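Local coordinates for anopheles gambiae adenosine kinase (Anopheles gambiae, PDB 3LOO), which phosphorylates adenosine to AMP as an adenosine kinase of the pfkB carbohydrate kinase family, here captured with a bis-adenosine tetraphosphate, at residues F229-A242 / L266-T280. Numbering follows the deposited sequence.
Sequences FPYVDVLFGNETEA and LPKENGKRKRIVIIT. With B4P (bis(adenosine)-5'-tetraphosphate), chain D.
R275, just before strand 276-280, reaches to F229 and V232, in and after the 3-10 turn 229-231. Its CB and CG pass the carbonyls of V232 and D233, with CG 3.7 Å from V232 O. CG lies anti to the backbone N (chi1 -175°), and the chain runs straight until it bends at chi3. There NE donates to V232 O at 3.0 Å. NH2 bonds F229 O, coming from above that carbonyl's plane, while V232 N reaches the same oxygen from the opposite face. NH2 also donates to P267 O. NH1 makes a nearly straight bond to L266 O and also bonds A264 O. The guanidinium thus ties five carbonyls of 229-232 and 264-267 together, and these bonds fix its rotation. K268 CD lies over one of its faces, toward the rim.

K268 continues past P230 O and ends in a salt bridge, NZ to D233 OD2 at 2.7 Å. NZ meets this oxygen from above the carboxylate plane and also bonds N270 O. D233 OD1 accepts from F208 N, so both carboxylate oxygens have partners. Water 1 links P230 O, K268 NZ and N270 N.

Beyond this, 234-238 and 276-280 pair as parallel strands. I276 N to D233 O and I278 N to L235 O are two of the backbone bonds. On one face, I278 CD1 lies 3.8 Å from F236 CE1, beside helix 315-328.

At the far end, N238 OD1 caps helix 239-248, accepting from E241 N. E241 OE1 accepts from N238 N, completing a capping box. N238 ND2 donates to B4P O1G at 2.9 Å, and T280 OG1 to B4P O2D at 2.7 Å. Neighbouring parallel strands joined through helices, with their C-terminal ends at the phosphates, are characteristic of the Rossmann-like core of pfkB (ribokinase-like) kinases.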
# COMPACT_ATOMS: atom_id res chain seq x y z
N PHE A 229 1.61 -10.10 -12.97
CA PHE A 229 0.18 -10.22 -13.05
C PHE A 229 -0.45 -11.63 -13.05
O PHE A 229 -1.50 -11.78 -12.44
CB PHE A 229 -0.42 -9.41 -14.20
CG PHE A 229 -0.75 -7.99 -13.82
CD1 PHE A 229 -0.88 -7.62 -12.49
CD2 PHE A 229 -0.91 -7.01 -14.80
CE1 PHE A 229 -1.17 -6.29 -12.14
CE2 PHE A 229 -1.22 -5.69 -14.46
CZ PHE A 229 -1.35 -5.33 -13.12
N PRO A 230 0.18 -12.65 -13.71
CA PRO A 230 -0.42 -14.00 -13.68
C PRO A 230 -0.59 -14.54 -12.26
O PRO A 230 -1.43 -15.38 -11.99
CB PRO A 230 0.63 -14.86 -14.44
CG PRO A 230 1.21 -13.83 -15.49
CD PRO A 230 1.39 -12.61 -14.58
N TYR A 231 0.23 -14.04 -11.33
CA TYR A 231 0.25 -14.53 -9.97
C TYR A 231 -0.51 -13.62 -9.04
O TYR A 231 -0.51 -13.82 -7.83
CB TYR A 231 1.69 -14.62 -9.50
CG TYR A 231 2.59 -15.30 -10.48
CD1 TYR A 231 2.61 -16.70 -10.60
CD2 TYR A 231 3.38 -14.55 -11.36
CE1 TYR A 231 3.44 -17.34 -11.54
CE2 TYR A 231 4.19 -15.17 -12.32
CZ TYR A 231 4.21 -16.56 -12.39
OH TYR A 231 5.06 -17.16 -13.31
N VAL A 232 -1.16 -12.61 -9.59
CA VAL A 232 -1.95 -11.69 -8.75
C VAL A 232 -3.38 -12.16 -8.60
O VAL A 232 -4.10 -12.24 -9.60
CB VAL A 232 -1.87 -10.25 -9.27
CG1 VAL A 232 -2.84 -9.35 -8.54
CG2 VAL A 232 -0.41 -9.74 -9.08
N ASP A 233 -3.81 -12.47 -7.36
CA ASP A 233 -5.19 -12.87 -7.08
C ASP A 233 -6.12 -11.69 -6.87
O ASP A 233 -7.29 -11.76 -7.20
CB ASP A 233 -5.27 -13.79 -5.84
CG ASP A 233 -4.55 -15.09 -6.06
OD1 ASP A 233 -3.43 -15.24 -5.53
OD2 ASP A 233 -5.07 -15.91 -6.83
N VAL A 234 -5.60 -10.64 -6.24
CA VAL A 234 -6.36 -9.39 -5.98
C VAL A 234 -5.45 -8.19 -6.32
O VAL A 234 -4.32 -8.08 -5.83
CB VAL A 234 -6.86 -9.25 -4.50
CG1 VAL A 234 -7.79 -8.05 -4.35
CG2 VAL A 234 -7.62 -10.54 -3.96
N LEU A 235 -5.98 -7.28 -7.16
CA LEU A 235 -5.31 -6.03 -7.46
C LEU A 235 -6.19 -4.85 -6.95
O LEU A 235 -7.35 -4.76 -7.31
CB LEU A 235 -5.11 -5.89 -8.96
CG LEU A 235 -4.52 -4.55 -9.44
CD1 LEU A 235 -3.17 -4.31 -8.78
CD2 LEU A 235 -4.41 -4.42 -11.00
N PHE A 236 -5.62 -4.01 -6.10
CA PHE A 236 -6.26 -2.78 -5.64
C PHE A 236 -5.62 -1.60 -6.38
O PHE A 236 -4.43 -1.66 -6.77
CB PHE A 236 -5.99 -2.57 -4.14
CG PHE A 236 -6.42 -3.72 -3.25
CD1 PHE A 236 -7.71 -3.78 -2.76
CD2 PHE A 236 -5.49 -4.70 -2.85
CE1 PHE A 236 -8.11 -4.83 -1.86
CE2 PHE A 236 -5.87 -5.76 -2.00
CZ PHE A 236 -7.18 -5.81 -1.50
N GLY A 237 -6.38 -0.53 -6.55
CA GLY A 237 -5.81 0.73 -7.06
C GLY A 237 -6.87 1.80 -7.10
O GLY A 237 -8.06 1.50 -6.94
N ASN A 238 -6.47 3.05 -7.27
CA ASN A 238 -7.49 4.08 -7.41
C ASN A 238 -7.76 4.36 -8.91
O ASN A 238 -7.18 3.73 -9.80
CB ASN A 238 -7.15 5.34 -6.58
CG ASN A 238 -5.98 6.14 -7.15
OD1 ASN A 238 -5.60 5.98 -8.29
ND2 ASN A 238 -5.38 6.99 -6.31
N GLU A 239 -8.66 5.28 -9.18
CA GLU A 239 -9.11 5.47 -10.56
C GLU A 239 -7.97 5.99 -11.44
O GLU A 239 -7.86 5.61 -12.59
CB GLU A 239 -10.31 6.42 -10.58
CG GLU A 239 -9.98 7.88 -10.44
CD GLU A 239 -10.30 8.38 -9.05
OE1 GLU A 239 -9.66 7.93 -8.07
OE2 GLU A 239 -11.23 9.22 -8.95
N THR A 240 -7.10 6.81 -10.86
CA THR A 240 -6.05 7.48 -11.59
C THR A 240 -4.97 6.46 -11.94
O THR A 240 -4.40 6.53 -13.00
CB THR A 240 -5.50 8.66 -10.74
OG1 THR A 240 -6.57 9.60 -10.50
CG2 THR A 240 -4.36 9.38 -11.46
N GLU A 241 -4.77 5.46 -11.08
CA GLU A 241 -3.80 4.40 -11.31
C GLU A 241 -4.31 3.43 -12.34
O GLU A 241 -3.53 2.92 -13.17
CB GLU A 241 -3.50 3.68 -9.98
CG GLU A 241 -2.62 4.55 -9.06
CD GLU A 241 -2.96 4.47 -7.57
OE1 GLU A 241 -3.54 3.47 -7.07
OE2 GLU A 241 -2.60 5.44 -6.87
N ALA A 242 -5.60 3.14 -12.28
CA ALA A 242 -6.23 2.29 -13.28
C ALA A 242 -6.14 2.89 -14.72
O ALA A 242 -5.79 2.19 -15.70
CB ALA A 242 -7.68 1.96 -12.88
N LEU A 266 -6.90 -11.14 -17.61
CA LEU A 266 -5.56 -11.54 -17.99
C LEU A 266 -5.24 -12.97 -17.57
O LEU A 266 -5.75 -13.45 -16.55
CB LEU A 266 -4.50 -10.57 -17.43
CG LEU A 266 -4.36 -9.16 -18.02
CD1 LEU A 266 -3.60 -8.25 -17.06
CD2 LEU A 266 -3.65 -9.19 -19.38
N PRO A 267 -4.36 -13.66 -18.34
CA PRO A 267 -3.94 -15.01 -17.99
C PRO A 267 -3.52 -15.10 -16.53
O PRO A 267 -2.90 -14.19 -16.00
CB PRO A 267 -2.72 -15.24 -18.89
CG PRO A 267 -3.05 -14.42 -20.13
CD PRO A 267 -3.77 -13.20 -19.62
N LYS A 268 -3.86 -16.21 -15.88
CA LYS A 268 -3.68 -16.35 -14.45
C LYS A 268 -3.09 -17.72 -14.22
O LYS A 268 -3.60 -18.71 -14.73
CB LYS A 268 -5.03 -16.23 -13.75
CG LYS A 268 -4.93 -16.27 -12.22
CD LYS A 268 -6.17 -15.73 -11.58
CE LYS A 268 -5.94 -15.42 -10.09
NZ LYS A 268 -5.29 -16.56 -9.44
N GLU A 269 -2.00 -17.76 -13.48
CA GLU A 269 -1.31 -19.00 -13.11
C GLU A 269 -2.17 -19.98 -12.28
O GLU A 269 -2.36 -21.14 -12.67
CB GLU A 269 -0.01 -18.66 -12.39
CG GLU A 269 0.80 -19.86 -11.93
CD GLU A 269 1.36 -20.69 -13.08
OE1 GLU A 269 1.24 -20.27 -14.26
OE2 GLU A 269 1.93 -21.77 -12.81
N ASN A 270 -2.68 -19.53 -11.13
CA ASN A 270 -3.55 -20.37 -10.32
C ASN A 270 -4.95 -20.13 -10.79
O ASN A 270 -5.67 -19.26 -10.28
CB ASN A 270 -3.39 -20.09 -8.81
CG ASN A 270 -4.31 -20.98 -7.93
OD1 ASN A 270 -4.79 -22.01 -8.38
ND2 ASN A 270 -4.58 -20.54 -6.69
N GLY A 271 -5.32 -20.90 -11.81
CA GLY A 271 -6.65 -20.86 -12.42
C GLY A 271 -7.80 -21.14 -11.48
O GLY A 271 -8.90 -20.69 -11.74
N LYS A 272 -7.56 -21.87 -10.39
CA LYS A 272 -8.61 -22.20 -9.39
C LYS A 272 -9.18 -21.03 -8.57
O LYS A 272 -10.20 -21.17 -7.88
CB LYS A 272 -8.09 -23.23 -8.40
CG LYS A 272 -8.29 -24.68 -8.83
CD LYS A 272 -7.94 -25.63 -7.69
CE LYS A 272 -6.44 -25.80 -7.54
NZ LYS A 272 -5.85 -26.29 -8.83
N ARG A 273 -8.49 -19.91 -8.56
CA ARG A 273 -9.06 -18.73 -7.96
C ARG A 273 -9.12 -17.64 -9.04
O ARG A 273 -8.09 -17.32 -9.67
CB ARG A 273 -8.26 -18.29 -6.72
CG ARG A 273 -8.95 -17.17 -5.92
CD ARG A 273 -8.09 -16.71 -4.74
NE ARG A 273 -8.04 -17.67 -3.62
CZ ARG A 273 -7.02 -18.48 -3.34
NH1 ARG A 273 -5.92 -18.51 -4.08
NH2 ARG A 273 -7.10 -19.27 -2.29
N LYS A 274 -10.32 -17.16 -9.30
CA LYS A 274 -10.56 -16.09 -10.25
C LYS A 274 -10.06 -14.74 -9.71
O LYS A 274 -10.34 -14.38 -8.56
CB LYS A 274 -12.06 -15.97 -10.54
CG LYS A 274 -12.68 -17.26 -11.15
CD LYS A 274 -14.00 -16.97 -11.75
CE LYS A 274 -14.21 -17.73 -13.05
NZ LYS A 274 -15.29 -18.74 -12.88
N ARG A 275 -9.35 -14.00 -10.56
CA ARG A 275 -8.81 -12.70 -10.15
C ARG A 275 -9.92 -11.71 -9.83
O ARG A 275 -10.95 -11.65 -10.51
CB ARG A 275 -7.92 -12.09 -11.23
CG ARG A 275 -7.23 -10.77 -10.83
CD ARG A 275 -6.25 -10.30 -11.92
NE ARG A 275 -5.16 -11.24 -12.21
CZ ARG A 275 -5.06 -12.00 -13.31
NH1 ARG A 275 -6.03 -12.01 -14.22
NH2 ARG A 275 -4.00 -12.76 -13.50
N ILE A 276 -9.65 -10.94 -8.79
CA ILE A 276 -10.47 -9.81 -8.35
C ILE A 276 -9.69 -8.51 -8.60
O ILE A 276 -8.48 -8.45 -8.31
CB ILE A 276 -10.75 -9.95 -6.83
CG1 ILE A 276 -11.57 -11.21 -6.61
CG2 ILE A 276 -11.55 -8.80 -6.33
CD1 ILE A 276 -12.84 -11.19 -7.38
N VAL A 277 -10.36 -7.52 -9.18
CA VAL A 277 -9.78 -6.17 -9.28
C VAL A 277 -10.70 -5.21 -8.51
O VAL A 277 -11.91 -5.22 -8.72
CB VAL A 277 -9.60 -5.75 -10.76
CG1 VAL A 277 -8.99 -4.34 -10.85
CG2 VAL A 277 -8.75 -6.79 -11.52
N ILE A 278 -10.12 -4.42 -7.62
CA ILE A 278 -10.91 -3.45 -6.79
C ILE A 278 -10.41 -2.02 -7.06
O ILE A 278 -9.21 -1.76 -6.87
CB ILE A 278 -10.87 -3.81 -5.28
CG1 ILE A 278 -11.61 -5.15 -5.06
CG2 ILE A 278 -11.53 -2.73 -4.42
CD1 ILE A 278 -11.34 -5.80 -3.69
N ILE A 279 -11.29 -1.14 -7.51
CA ILE A 279 -10.91 0.24 -7.85
C ILE A 279 -11.67 1.20 -6.97
O ILE A 279 -12.91 1.21 -6.99
CB ILE A 279 -11.18 0.55 -9.34
CG1 ILE A 279 -10.38 -0.45 -10.19
CG2 ILE A 279 -10.77 2.02 -9.66
CD1 ILE A 279 -10.76 -0.47 -11.61
N THR A 280 -10.90 1.96 -6.17
CA THR A 280 -11.44 3.01 -5.34
C THR A 280 -11.52 4.29 -6.18
O THR A 280 -10.73 4.48 -7.11
CB THR A 280 -10.57 3.24 -4.04
OG1 THR A 280 -9.24 3.69 -4.39
CG2 THR A 280 -10.46 1.91 -3.21
PA B4P D . -2.41 8.84 0.08
O1A B4P D . -2.87 9.67 1.27
O2A B4P D . -1.86 9.59 -1.13
O3A B4P D . -3.73 8.12 -0.48
PB B4P D . -3.84 6.54 -0.58
O1B B4P D . -3.90 5.89 0.80
O2B B4P D . -2.92 5.96 -1.65
O3B B4P D . -5.39 6.82 -1.11
PG B4P D . -6.04 6.41 -2.53
O1G B4P D . -5.96 7.52 -3.53
O2G B4P D . -5.37 5.12 -2.95
O3G B4P D . -7.57 6.10 -2.18
PD B4P D . -8.92 6.90 -2.55
O1D B4P D . -8.64 8.35 -2.44
O2D B4P D . -9.60 6.34 -3.77
O5E B4P D . -1.39 7.68 0.57
C5E B4P D . -0.46 8.17 1.51
C4E B4P D . 0.64 7.20 1.86
O4E B4P D . 1.41 6.79 0.73
C3E B4P D . 1.62 7.92 2.74
O3E B4P D . 1.36 7.42 4.07
C2E B4P D . 2.99 7.48 2.25
O2E B4P D . 3.87 6.98 3.28
C1E B4P D . 2.67 6.41 1.19
N9A B4P D . 3.66 6.48 0.10
C8A B4P D . 3.86 7.49 -0.79
N7A B4P D . 4.89 7.12 -1.61
C5A B4P D . 5.37 5.90 -1.22
C6A B4P D . 6.37 5.03 -1.67
N6A B4P D . 7.21 5.33 -2.71
N1A B4P D . 6.57 3.86 -1.01
C2A B4P D . 5.78 3.50 0.03
N3A B4P D . 4.80 4.31 0.47
C4A B4P D . 4.57 5.50 -0.14
O5F B4P D . -9.77 6.50 -1.24
C5F B4P D . -9.83 5.17 -0.76
C4F B4P D . -11.07 5.09 0.13
O4F B4P D . -11.11 6.17 1.08
C3F B4P D . -12.34 5.29 -0.67
O3F B4P D . -12.69 4.08 -1.32
C2F B4P D . -13.33 5.73 0.39
O2F B4P D . -13.86 4.58 1.08
C1F B4P D . -12.46 6.59 1.33
N9B B4P D . -12.61 8.01 0.88
C8B B4P D . -11.72 8.70 0.14
N7B B4P D . -12.16 9.96 -0.10
C5B B4P D . -13.36 10.11 0.49
C6B B4P D . -14.30 11.13 0.58
N6B B4P D . -14.05 12.32 -0.01
N1B B4P D . -15.46 10.92 1.29
C2B B4P D . -15.72 9.73 1.89
N3B B4P D . -14.84 8.69 1.82
C4B B4P D . -13.66 8.82 1.13
O HOH W 1 -2.53 -16.97 -9.97
O HOH W 2 -8.84 -13.70 -6.22
O HOH W 3 -3.83 -18.13 -5.51